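Local coordinates for antigen TpF1 (Treponema pallidum, PDB 2FJC), which is a mini-ferritin of the Dps family that binds ferric iron and, as in its relatives, probably oxidises ferrous iron and stores the ferric product, at residues R19-D24 / T115-T120; G26-K31 / S87-E92. One frame throughout, in Å; residues are numbered along the deposited sequence.

Interaction 1 (R19-D24 / T115-T120)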
ATOM      1  N   ARG B  19     -19.098   1.151 -33.321  1.00 35.80           N
ATOM      2  CA  ARG B  19     -18.288   2.117 -34.055  1.00 37.33           C
ATOM      3  C   ARG B  19     -18.734   3.524 -33.724  1.00 36.96           C
ATOM      4  O   ARG B  19     -17.915   4.421 -33.558  1.00 37.47           O
ATOM      5  CB  ARG B  19     -18.401   1.893 -35.569  1.00 39.08           C
ATOM      6  CG  ARG B  19     -17.413   0.860 -36.103  1.00 45.22           C
ATOM      7  CD  ARG B  19     -17.730   0.435 -37.527  1.00 47.48           C
ATOM      8  NE  ARG B  19     -17.819   1.560 -38.458  1.00 52.55           N
ATOM      9  CZ  ARG B  19     -16.776   2.250 -38.923  1.00 54.37           C
ATOM     10  NH1 ARG B  19     -15.539   1.942 -38.543  1.00 55.10           N
ATOM     11  NH2 ARG B  19     -16.969   3.240 -39.791  1.00 56.26           N
ATOM     12  N   GLN B  20     -20.039   3.724 -33.624  1.00 37.21           N
ATOM     13  CA  GLN B  20     -20.541   5.038 -33.303  1.00 37.52           C
ATOM     14  C   GLN B  20     -20.209   5.403 -31.857  1.00 36.41           C
ATOM     15  O   GLN B  20     -19.874   6.549 -31.564  1.00 35.21           O
ATOM     16  CB  GLN B  20     -22.046   5.133 -33.517  1.00 40.13           C
ATOM     17  CG  GLN B  20     -22.546   6.510 -33.141  1.00 46.42           C
ATOM     18  CD  GLN B  20     -23.988   6.735 -33.484  1.00 51.83           C
ATOM     19  OE1 GLN B  20     -24.882   6.075 -32.936  1.00 53.58           O
ATOM     20  NE2 GLN B  20     -24.237   7.680 -34.398  1.00 52.63           N
ATOM     21  N   HIS B  21     -20.307   4.435 -30.953  1.00 35.03           N
ATOM     22  CA  HIS B  21     -19.991   4.701 -29.552  1.00 34.58           C
ATOM     23  C   HIS B  21     -18.555   5.187 -29.412  1.00 33.62           C
ATOM     24  O   HIS B  21     -18.284   6.144 -28.691  1.00 33.53           O
ATOM     25  CB  HIS B  21     -20.180   3.447 -28.702  1.00 34.14           C
ATOM     26  CG  HIS B  21     -21.581   2.935 -28.692  1.00 32.89           C
ATOM     27  ND1 HIS B  21     -22.667   3.761 -28.861  1.00 32.17           N
ATOM     28  CD2 HIS B  21     -22.077   1.696 -28.476  1.00 32.81           C
ATOM     29  CE1 HIS B  21     -23.776   3.053 -28.746  1.00 33.11           C
ATOM     30  NE2 HIS B  21     -23.446   1.798 -28.510  1.00 32.56           N
ATOM     31  N   VAL B  22     -17.637   4.521 -30.106  1.00 31.41           N
ATOM     32  CA  VAL B  22     -16.236   4.902 -30.055  1.00 30.63           C
ATOM     33  C   VAL B  22     -16.087   6.349 -30.508  1.00 30.98           C
ATOM     34  O   VAL B  22     -15.405   7.149 -29.866  1.00 31.98           O
ATOM     35  CB  VAL B  22     -15.380   3.992 -30.958  1.00 28.04           C
ATOM     36  CG1 VAL B  22     -13.973   4.532 -31.053  1.00 25.36           C
ATOM     37  CG2 VAL B  22     -15.372   2.583 -30.395  1.00 25.61           C
ATOM     38  N   ALA B  23     -16.741   6.679 -31.613  1.00 29.88           N
ATOM     39  CA  ALA B  23     -16.693   8.019 -32.150  1.00 30.30           C
ATOM     40  C   ALA B  23     -17.257   9.041 -31.159  1.00 30.31           C
ATOM     41  O   ALA B  23     -16.644  10.075 -30.916  1.00 29.49           O
ATOM     42  CB  ALA B  23     -17.460   8.078 -33.458  1.00 31.74           C
ATOM     43  N   ASP B  24     -18.417   8.747 -30.583  1.00 29.99           N
ATOM     44  CA  ASP B  24     -19.034   9.660 -29.634  1.00 29.92           C
ATOM     45  C   ASP B  24     -18.187   9.815 -28.384  1.00 31.05           C
ATOM     46  O   ASP B  24     -18.028  10.926 -27.878  1.00 32.65           O
ATOM     47  CB  ASP B  24     -20.446   9.187 -29.254  1.00 30.31           C
ATOM     48  CG  ASP B  24     -21.461   9.371 -30.386  1.00 31.17           C
ATOM     49  OD1 ASP B  24     -21.220  10.191 -31.296  1.00 30.92           O
ATOM     50  OD2 ASP B  24     -22.517   8.710 -30.363  1.00 30.82           O
ATOM     51  N   THR B 115     -29.137   6.714 -24.099  1.00 37.09           N
ATOM     52  CA  THR B 115     -30.162   6.168 -24.970  1.00 38.39           C
ATOM     53  C   THR B 115     -29.501   5.374 -26.110  1.00 38.31           C
ATOM     54  O   THR B 115     -30.000   4.324 -26.518  1.00 37.28           O
ATOM     55  CB  THR B 115     -31.082   7.279 -25.542  1.00 39.83           C
ATOM     56  OG1 THR B 115     -30.342   8.099 -26.448  1.00 45.29           O
ATOM     57  CG2 THR B 115     -31.626   8.150 -24.423  1.00 38.60           C
ATOM     58  N   ARG B 116     -28.373   5.860 -26.612  1.00 36.99           N
ATOM     59  CA  ARG B 116     -27.695   5.147 -27.681  1.00 39.32           C
ATOM     60  C   ARG B 116     -27.147   3.807 -27.185  1.00 38.09           C
ATOM     61  O   ARG B 116     -27.274   2.793 -27.864  1.00 36.57           O
ATOM     62  CB  ARG B 116     -26.576   6.000 -28.283  1.00 41.41           C
ATOM     63  CG  ARG B 116     -27.114   7.241 -28.982  1.00 46.75           C
ATOM     64  CD  ARG B 116     -26.501   7.414 -30.360  1.00 52.48           C
ATOM     65  NE  ARG B 116     -26.777   6.274 -31.228  1.00 55.13           N
ATOM     66  CZ  ARG B 116     -27.994   5.923 -31.633  1.00 57.30           C
ATOM     67  NH1 ARG B 116     -28.154   4.867 -32.421  1.00 57.57           N
ATOM     68  NH2 ARG B 116     -29.051   6.633 -31.255  1.00 58.23           N
ATOM     69  N   PHE B 117     -26.556   3.799 -25.995  1.00 37.73           N
ATOM     70  CA  PHE B 117     -26.015   2.567 -25.433  1.00 37.39           C
ATOM     71  C   PHE B 117     -27.119   1.565 -25.143  1.00 36.64           C
ATOM     72  O   PHE B 117     -26.936   0.363 -25.318  1.00 36.10           O
ATOM     73  CB  PHE B 117     -25.236   2.835 -24.142  1.00 37.23           C
ATOM     74  CG  PHE B 117     -23.849   3.377 -24.363  1.00 39.67           C
ATOM     75  CD1 PHE B 117     -22.956   2.727 -25.200  1.00 41.29           C
ATOM     76  CD2 PHE B 117     -23.425   4.525 -23.711  1.00 40.54           C
ATOM     77  CE1 PHE B 117     -21.664   3.211 -25.383  1.00 41.28           C
ATOM     78  CE2 PHE B 117     -22.136   5.012 -23.889  1.00 40.71           C
ATOM     79  CZ  PHE B 117     -21.255   4.352 -24.728  1.00 40.42           C
ATOM     80  N   SER B 118     -28.268   2.058 -24.693  1.00 36.31           N
ATOM     81  CA  SER B 118     -29.393   1.184 -24.402  1.00 35.27           C
ATOM     82  C   SER B 118     -29.847   0.425 -25.650  1.00 34.86           C
ATOM     83  O   SER B 118     -30.232  -0.737 -25.565  1.00 33.04           O
ATOM     84  CB  SER B 118     -30.561   1.985 -23.835  1.00 33.58           C
ATOM     85  OG  SER B 118     -30.353   2.295 -22.475  1.00 32.54           O
ATOM     86  N   GLN B 119     -29.799   1.077 -26.806  1.00 33.99           N
ATOM     87  CA  GLN B 119     -30.210   0.414 -28.033  1.00 36.06           C
ATOM     88  C   GLN B 119     -29.271  -0.753 -28.296  1.00 34.59           C
ATOM     89  O   GLN B 119     -29.702  -1.831 -28.700  1.00 34.48           O
ATOM     90  CB  GLN B 119     -30.179   1.385 -29.215  1.00 36.27           C
ATOM     91  CG  GLN B 119     -30.971   2.650 -28.970  1.00 42.44           C
ATOM     92  CD  GLN B 119     -30.852   3.642 -30.110  1.00 46.02           C
ATOM     93  OE1 GLN B 119     -29.770   3.833 -30.678  1.00 46.35           O
ATOM     94  NE2 GLN B 119     -31.962   4.292 -30.444  1.00 47.31           N
ATOM     95  N   THR B 120     -27.986  -0.529 -28.053  1.00 33.49           N
ATOM     96  CA  THR B 120     -26.991  -1.556 -28.265  1.00 32.24           C
ATOM     97  C   THR B 120     -27.186  -2.701 -27.277  1.00 32.39           C
ATOM     98  O   THR B 120     -27.083  -3.868 -27.647  1.00 31.22           O
ATOM     99  CB  THR B 120     -25.586  -0.991 -28.108  1.00 31.62           C
ATOM    100  OG1 THR B 120     -25.420   0.108 -29.006  1.00 33.01           O
ATOM    101  CG2 THR B 120     -24.549  -2.054 -28.430  1.00 32.81           C
TER
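His21 and Phe117 meet ring to ring between helices 8-38 and 99-127, two of the four long helices of the ferritin-like bundle that makes up this Dps subunit. The two segments run nearly antiparallel, at 157°, and their axes approach to 10.9 Å, a spacing bridged by side chains. His21 faces helix 99-127 from its CB outward, with CG anti to the carbonyl carbon (chi1 -62°), and this carries the imidazole across the gap. Phe117 CD1 stands 3.4 Å above the imidazole plane, over the centre of the His21 ring, while Phe117 CE1 lies 3.3 Å from His21 CG. Because the planes are inclined at 49°, with centroids 4.3 Å apart, the pair is oblique, neither a parallel stack nor a T-shape. Beyond it, Phe117 packs on Ile65 of helix 44-71 and on Ile136, Ile139, Leu140 and Leu143 of helix 130-154, so the phenyl ring belongs to the hydrophobic core of the bundle.

The edge of the imidazole is used differently. His21 NE2 and Thr120 OG1 share a hydrogen bond of 2.6 Å whose proton could come from either partner, and Arg116 O also lies near the ring plane, 3.6 Å from His21 CE1. One face held by Phe117 and one edge tied to Thr120 together restrict the ring's rotation.

A more polar contact lies beside the rings. Asp24 OD2, hydrogen-bonded to Tyr112 OH, only skirts the CD methylene of Arg116. The extended chain of Gln20 meets Arg116 at about a right angle, and the arginine is bent at chi2 and chi3. The amide and guanidinium planes are far from coplanar, and the bond from Arg116 NE to Gln20 OE1, although only 2.6 Å long, is weak because its N-H direction is poorly aimed.

Interaction 2 (G26-K31 / S87-E92)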
ATOM      1  N   GLY B  26     -14.988   9.362 -28.173  1.00 29.93           N
ATOM      2  CA  GLY B  26     -13.802  10.107 -28.557  1.00 29.99           C
ATOM      3  C   GLY B  26     -14.075  11.597 -28.536  1.00 31.04           C
ATOM      4  O   GLY B  26     -13.299  12.379 -27.984  1.00 30.54           O
ATOM      5  N   VAL B  27     -15.195  11.993 -29.132  1.00 31.13           N
ATOM      6  CA  VAL B  27     -15.574  13.394 -29.179  1.00 31.77           C
ATOM      7  C   VAL B  27     -15.844  13.937 -27.772  1.00 30.94           C
ATOM      8  O   VAL B  27     -15.419  15.035 -27.432  1.00 31.00           O
ATOM      9  CB  VAL B  27     -16.827  13.593 -30.071  1.00 30.95           C
ATOM     10  CG1 VAL B  27     -17.342  15.007 -29.938  1.00 31.45           C
ATOM     11  CG2 VAL B  27     -16.473  13.313 -31.532  1.00 30.85           C
ATOM     12  N   LEU B  28     -16.541  13.157 -26.955  1.00 29.90           N
ATOM     13  CA  LEU B  28     -16.860  13.575 -25.598  1.00 29.40           C
ATOM     14  C   LEU B  28     -15.592  13.771 -24.777  1.00 29.53           C
ATOM     15  O   LEU B  28     -15.508  14.682 -23.950  1.00 29.67           O
ATOM     16  CB  LEU B  28     -17.713  12.522 -24.909  1.00 29.44           C
ATOM     17  CG  LEU B  28     -18.881  13.019 -24.074  1.00 30.31           C
ATOM     18  CD1 LEU B  28     -19.268  11.915 -23.121  1.00 29.44           C
ATOM     19  CD2 LEU B  28     -18.523  14.288 -23.326  1.00 29.50           C
ATOM     20  N   TYR B  29     -14.621  12.894 -24.998  1.00 28.19           N
ATOM     21  CA  TYR B  29     -13.358  12.937 -24.290  1.00 28.50           C
ATOM     22  C   TYR B  29     -12.721  14.314 -24.390  1.00 29.95           C
ATOM     23  O   TYR B  29     -12.294  14.893 -23.389  1.00 30.56           O
ATOM     24  CB  TYR B  29     -12.398  11.898 -24.860  1.00 27.12           C
ATOM     25  CG  TYR B  29     -11.056  11.865 -24.164  1.00 26.90           C
ATOM     26  CD1 TYR B  29     -10.941  11.427 -22.846  1.00 26.70           C
ATOM     27  CD2 TYR B  29      -9.897  12.267 -24.828  1.00 28.65           C
ATOM     28  CE1 TYR B  29      -9.702  11.387 -22.203  1.00 27.68           C
ATOM     29  CE2 TYR B  29      -8.651  12.233 -24.198  1.00 27.60           C
ATOM     30  CZ  TYR B  29      -8.559  11.793 -22.888  1.00 28.20           C
ATOM     31  OH  TYR B  29      -7.330  11.768 -22.268  1.00 25.15           O
ATOM     32  N   ILE B  30     -12.663  14.839 -25.603  1.00 29.55           N
ATOM     33  CA  ILE B  30     -12.073  16.136 -25.814  1.00 30.93           C
ATOM     34  C   ILE B  30     -12.999  17.261 -25.365  1.00 32.08           C
ATOM     35  O   ILE B  30     -12.541  18.288 -24.860  1.00 32.22           O
ATOM     36  CB  ILE B  30     -11.662  16.282 -27.280  1.00 30.59           C
ATOM     37  CG1 ILE B  30     -10.434  15.398 -27.512  1.00 29.87           C
ATOM     38  CG2 ILE B  30     -11.364  17.741 -27.621  1.00 25.73           C
ATOM     39  CD1 ILE B  30      -9.986  15.358 -28.938  1.00 36.88           C
ATOM     40  N   LYS B  31     -14.299  17.050 -25.518  1.00 31.04           N
ATOM     41  CA  LYS B  31     -15.273  18.045 -25.116  1.00 31.23           C
ATOM     42  C   LYS B  31     -15.160  18.253 -23.612  1.00 31.50           C
ATOM     43  O   LYS B  31     -15.235  19.378 -23.120  1.00 32.62           O
ATOM     44  CB  LYS B  31     -16.673  17.561 -25.496  1.00 32.01           C
ATOM     45  CG  LYS B  31     -17.767  18.603 -25.423  1.00 32.53           C
ATOM     46  CD  LYS B  31     -19.037  18.077 -26.101  1.00 32.68           C
ATOM     47  CE  LYS B  31     -20.176  19.080 -26.011  1.00 33.73           C
ATOM     48  NZ  LYS B  31     -21.405  18.571 -26.658  1.00 33.60           N
ATOM     49  N   SER B  87     -19.680  10.650 -35.232  1.00 35.67           N
ATOM     50  CA  SER B  87     -20.254  11.167 -34.002  1.00 35.82           C
ATOM     51  C   SER B  87     -21.551  11.952 -34.097  1.00 37.01           C
ATOM     52  O   SER B  87     -21.737  12.772 -34.994  1.00 37.25           O
ATOM     53  CB  SER B  87     -19.225  12.024 -33.267  1.00 34.37           C
ATOM     54  OG  SER B  87     -19.717  12.413 -31.999  1.00 33.02           O
ATOM     55  N   GLY B  88     -22.438  11.693 -33.141  1.00 36.93           N
ATOM     56  CA  GLY B  88     -23.699  12.392 -33.074  1.00 37.05           C
ATOM     57  C   GLY B  88     -23.592  13.452 -31.994  1.00 38.63           C
ATOM     58  O   GLY B  88     -24.581  14.084 -31.626  1.00 39.55           O
ATOM     59  N   ILE B  89     -22.383  13.644 -31.475  1.00 37.19           N
ATOM     60  CA  ILE B  89     -22.154  14.639 -30.442  1.00 37.23           C
ATOM     61  C   ILE B  89     -21.433  15.850 -31.021  1.00 37.26           C
ATOM     62  O   ILE B  89     -20.380  15.733 -31.656  1.00 36.45           O
ATOM     63  CB  ILE B  89     -21.319  14.067 -29.277  1.00 37.16           C
ATOM     64  CG1 ILE B  89     -22.128  13.005 -28.532  1.00 36.88           C
ATOM     65  CG2 ILE B  89     -20.926  15.177 -28.322  1.00 37.26           C
ATOM     66  CD1 ILE B  89     -21.397  12.384 -27.374  1.00 37.55           C
ATOM     67  N   ALA B  90     -22.014  17.020 -30.797  1.00 36.65           N
ATOM     68  CA  ALA B  90     -21.434  18.250 -31.296  1.00 36.53           C
ATOM     69  C   ALA B  90     -20.267  18.672 -30.410  1.00 37.13           C
ATOM     70  O   ALA B  90     -20.322  18.544 -29.180  1.00 35.52           O
ATOM     71  CB  ALA B  90     -22.499  19.348 -31.321  1.00 34.68           C
ATOM     72  N   GLU B  91     -19.209  19.170 -31.039  1.00 37.65           N
ATOM     73  CA  GLU B  91     -18.046  19.634 -30.300  1.00 39.41           C
ATOM     74  C   GLU B  91     -18.341  20.999 -29.685  1.00 40.73           C
ATOM     75  O   GLU B  91     -19.166  21.749 -30.196  1.00 41.22           O
ATOM     76  CB  GLU B  91     -16.828  19.725 -31.222  1.00 38.67           C
ATOM     77  CG  GLU B  91     -16.389  18.379 -31.774  1.00 38.24           C
ATOM     78  CD  GLU B  91     -14.944  18.376 -32.215  1.00 38.57           C
ATOM     79  OE1 GLU B  91     -14.602  19.105 -33.167  1.00 40.98           O
ATOM     80  OE2 GLU B  91     -14.141  17.644 -31.602  1.00 38.23           O
ATOM     81  N   GLU B  92     -17.681  21.304 -28.572  1.00 42.87           N
ATOM     82  CA  GLU B  92     -17.863  22.577 -27.898  1.00 44.05           C
ATOM     83  C   GLU B  92     -16.959  23.585 -28.591  1.00 45.99           C
ATOM     84  O   GLU B  92     -15.739  23.447 -28.581  1.00 44.87           O
ATOM     85  CB  GLU B  92     -17.481  22.465 -26.422  1.00 42.98           C
ATOM     86  CG  GLU B  92     -17.729  23.731 -25.648  1.00 43.61           C
ATOM     87  CD  GLU B  92     -19.174  24.188 -25.743  1.00 45.32           C
ATOM     88  OE1 GLU B  92     -20.045  23.570 -25.092  1.00 43.38           O
ATOM     89  OE2 GLU B  92     -19.442  25.160 -26.483  1.00 46.06           O
TER
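Lys31 reaches from helix 8-38 to Ala90 in the loop that follows helix 80-86, bringing a buried amino group against an extended, irregular piece of chain. From CB the side chain sets off with CG anti to the backbone N (chi1 -167°) and stays extended to its tip, and that straightness gives it its reach. Lys31 CG passes 4.0 Å from Glu92 CB. The next atom, Lys31 CD, lies 3.4 Å from Ala90 O, and Lys31 CE comes to 3.2 Å from the same oxygen. At the tip, Lys31 NZ donates to Ala90 O over 2.7 Å, in the carbonyl plane and with a C=O...N angle of 158°. It also lies beside the CG2 methyl of Ile89.

One turn earlier on the helix, the two methyls of Val27 divide the loop between them. Val27 CG1 packs against Ile89 CG2 at 3.9 Å, and Val27 CG2 sits 3.4 Å from Ser87 OG. That hydroxyl, bonded to Asp24, also accepts from Ile89 N at 3.0 Å, an ST turn that shapes the chain just after helix 80-86 ends. Ile89 CD1 extends the apolar patch to Leu28. The Glu91 CG methylene touches Val27, but its carboxylate turns to the backbone nitrogens of Met80 and Ala81 of a second subunit, placing the loop at a subunit interface.

Asp109 on helix 99-127 forms a salt bridge with Lys31 NZ. With a carbonyl and a carboxylate both gripping the buried amine, the lysine is probably protonated, its burial paid for by polar partners from two parts of the fold.

Both interactions use helix 8-38 in succession: residues 19-24 face helix 99-127 in interaction 1, and residues 26-31 pack against the loop 87-92 in interaction 2. Their centres are 13 Å apart, and along the chain interaction 2 is nested within the span closed by interaction 1. Asp24 joins them directly, its OD1 lying 2.7 Å from Gly88 N and 2.8 Å from Ser87 OG, both probable hydrogen bonds. Helix 99-127 is a second common element, since it supplies Arg116 and Phe117 to one contact and Asp109 to the other. Iron is bound by Asp63 and Glu67 on helix 44-71, outside all four segments; Val22 touches that helix at Phe62 and Ile65, close in sequence to both ligands.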